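Local coordinates for conserved membrane protein (PDB 6GZU) that acts as a secreted chlamydial effector of the CE clan, combining deubiquitination with acetylation and inducing fragmentation of the Golgi, at residues H26-S31 with R245-A250. Numbering follows the deposited sequence.
Sequences HLIRLS and RPITQA
The backbone carbonyl O of R245 takes a hydrogen bond from NE of R29, with NE and O 2.8 Å apart; the bond is bent, at 146°, and the oxygen lies near the guanidinium plane. R29 gets there with CG anti to the backbone N (chi1 -180°) and a bend at chi3, which also turns NH1 back to ND1 of H26, 2.9 Å away and close to the imidazole plane. Two in-plane bonds therefore fix the rotation of the R29 guanidinium. R245 crosses R29 at about a right angle, its CB 3.8 Å from CD of R29, and runs on to the H26 ring. There the ring's edge stands over a face of the guanidinium, planes 87° apart, with CE1 of H26 3.6 Å from NH2 of R245 and no hydrogen bond between the two. D213 joins them, accepting a hydrogen bond from NE2 of H26 and forming a salt bridge with NH1 of R245. Beyond the arginines the contact turns apolar, as CD1 of I247 meets CG2 of I28 at 3.9 Å. In this catalytic-domain fragment the loop between helices 228-241 and 252-257 passes across helix 20-33, where the carboxylate of E32 takes hydrogen bonds from the backbone N of T248 and Q249; D213 reaches in from helix 204-217, F238 of helix 228-241 is edge-to-face with H26, and L255 of helix 252-257 lies against I247.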
loop_
_atom_site.group_PDB
_atom_site.type_symbol
_atom_site.label_atom_id
_atom_site.label_comp_id
_atom_site.label_asym_id
_atom_site.label_seq_id
_atom_site.Cartn_x
_atom_site.Cartn_y
_atom_site.Cartn_z
ATOM N N HIS A 26 -2.343 11.337 0.387
ATOM C CA HIS A 26 -2.696 11.061 -1.003
ATOM C C HIS A 26 -3.615 9.858 -1.166
ATOM O O HIS A 26 -4.503 9.869 -2.019
ATOM C CB HIS A 26 -1.475 10.990 -1.938
ATOM C CG HIS A 26 -1.846 11.189 -3.372
ATOM N ND1 HIS A 26 -2.359 12.390 -3.831
ATOM C CD2 HIS A 26 -1.852 10.335 -4.424
ATOM C CE1 HIS A 26 -2.624 12.272 -5.123
ATOM N NE2 HIS A 26 -2.346 11.028 -5.498
ATOM N N LEU A 27 -3.392 8.807 -0.388
ATOM C CA LEU A 27 -4.304 7.655 -0.412
ATOM C C LEU A 27 -5.717 8.069 -0.037
ATOM O O LEU A 27 -6.676 7.690 -0.713
ATOM C CB LEU A 27 -3.774 6.502 0.452
ATOM C CG LEU A 27 -2.685 5.630 -0.186
ATOM C CD1 LEU A 27 -1.583 6.268 -0.937
ATOM C CD2 LEU A 27 -2.154 4.701 0.941
ATOM N N ILE A 28 -5.871 8.907 0.992
ATOM C CA ILE A 28 -7.190 9.382 1.375
ATOM C C ILE A 28 -7.802 10.237 0.254
ATOM O O ILE A 28 -9.001 10.106 -0.069
ATOM C CB ILE A 28 -7.143 10.199 2.710
ATOM C CG1 ILE A 28 -6.853 9.278 3.906
ATOM C CG2 ILE A 28 -8.454 11.001 2.959
ATOM C CD1 ILE A 28 -7.970 8.211 4.165
ATOM N N ARG A 29 -7.000 11.125 -0.335
ATOM C CA ARG A 29 -7.446 11.895 -1.502
ATOM C C ARG A 29 -7.970 10.947 -2.606
ATOM O O ARG A 29 -9.076 11.132 -3.121
ATOM C CB ARG A 29 -6.283 12.738 -2.000
ATOM C CG ARG A 29 -6.517 13.614 -3.179
ATOM C CD ARG A 29 -5.217 14.404 -3.485
ATOM N NE ARG A 29 -4.856 15.391 -2.477
ATOM C CZ ARG A 29 -3.746 15.423 -1.729
ATOM N NH1 ARG A 29 -2.787 14.493 -1.831
ATOM N NH2 ARG A 29 -3.608 16.404 -0.832
ATOM N N LEU A 30 -7.195 9.913 -2.923
ATOM C CA LEU A 30 -7.618 8.925 -3.916
ATOM C C LEU A 30 -8.869 8.180 -3.505
ATOM O O LEU A 30 -9.706 7.865 -4.355
ATOM C CB LEU A 30 -6.479 7.936 -4.220
ATOM C CG LEU A 30 -5.374 8.600 -5.028
ATOM C CD1 LEU A 30 -4.179 7.653 -5.097
ATOM C CD2 LEU A 30 -5.846 8.973 -6.406
ATOM N N SER A 31 -9.025 7.909 -2.212
ATOM C CA SER A 31 -10.206 7.177 -1.745
ATOM C C SER A 31 -11.467 7.988 -1.929
ATOM O O SER A 31 -12.545 7.411 -1.965
ATOM C CB SER A 31 -10.062 6.748 -0.276
ATOM O OG SER A 31 -10.340 7.841 0.596
ATOM N N ARG A 245 -6.654 19.607 -5.618
ATOM C CA ARG A 245 -7.315 18.368 -5.190
ATOM C C ARG A 245 -7.419 18.200 -3.657
ATOM O O ARG A 245 -6.922 17.219 -3.099
ATOM C CB ARG A 245 -6.574 17.154 -5.787
ATOM C CG ARG A 245 -6.441 17.182 -7.308
ATOM C CD ARG A 245 -5.403 16.165 -7.786
ATOM N NE ARG A 245 -5.856 14.808 -7.591
ATOM C CZ ARG A 245 -5.087 13.744 -7.793
ATOM N NH1 ARG A 245 -5.580 12.551 -7.583
ATOM N NH2 ARG A 245 -3.809 13.890 -8.163
ATOM N N PRO A 246 -8.085 19.148 -2.978
ATOM C CA PRO A 246 -8.180 19.091 -1.523
ATOM C C PRO A 246 -9.035 17.903 -1.080
ATOM O O PRO A 246 -9.926 17.421 -1.799
ATOM C CB PRO A 246 -8.875 20.404 -1.187
ATOM C CG PRO A 246 -9.661 20.739 -2.469
ATOM C CD PRO A 246 -8.720 20.340 -3.542
ATOM N N ILE A 247 -8.775 17.466 0.138
ATOM C CA ILE A 247 -9.595 16.433 0.779
ATOM C C ILE A 247 -10.841 17.128 1.304
ATOM O O ILE A 247 -10.738 18.163 1.960
ATOM C CB ILE A 247 -8.804 15.766 1.897
ATOM C CG1 ILE A 247 -7.694 14.869 1.286
ATOM C CG2 ILE A 247 -9.759 14.971 2.835
ATOM C CD1 ILE A 247 -6.705 14.402 2.299
ATOM N N THR A 248 -12.029 16.621 0.972
ATOM C CA THR A 248 -13.267 17.315 1.391
ATOM C C THR A 248 -14.259 16.411 2.135
ATOM O O THR A 248 -15.236 16.902 2.691
ATOM C CB THR A 248 -14.068 17.973 0.205
ATOM O OG1 THR A 248 -14.579 16.922 -0.650
ATOM C CG2 THR A 248 -13.171 18.896 -0.600
ATOM N N GLN A 249 -14.007 15.110 2.198
ATOM C CA GLN A 249 -14.990 14.228 2.819
ATOM C C GLN A 249 -14.494 13.605 4.119
ATOM O O GLN A 249 -15.160 12.731 4.689
ATOM C CB GLN A 249 -15.401 13.101 1.869
ATOM C CG GLN A 249 -15.881 13.486 0.479
ATOM C CD GLN A 249 -16.047 12.257 -0.445
ATOM O OE1 GLN A 249 -16.149 11.110 0.015
ATOM N NE2 GLN A 249 -16.046 12.499 -1.752
ATOM N N ALA A 250 -13.291 13.958 4.547
ATOM C CA ALA A 250 -12.718 13.390 5.759
ATOM C C ALA A 250 -13.219 14.065 7.016
ATOM O O ALA A 250 -13.463 15.297 7.042
ATOM C CB ALA A 250 -11.202 13.505 5.708
#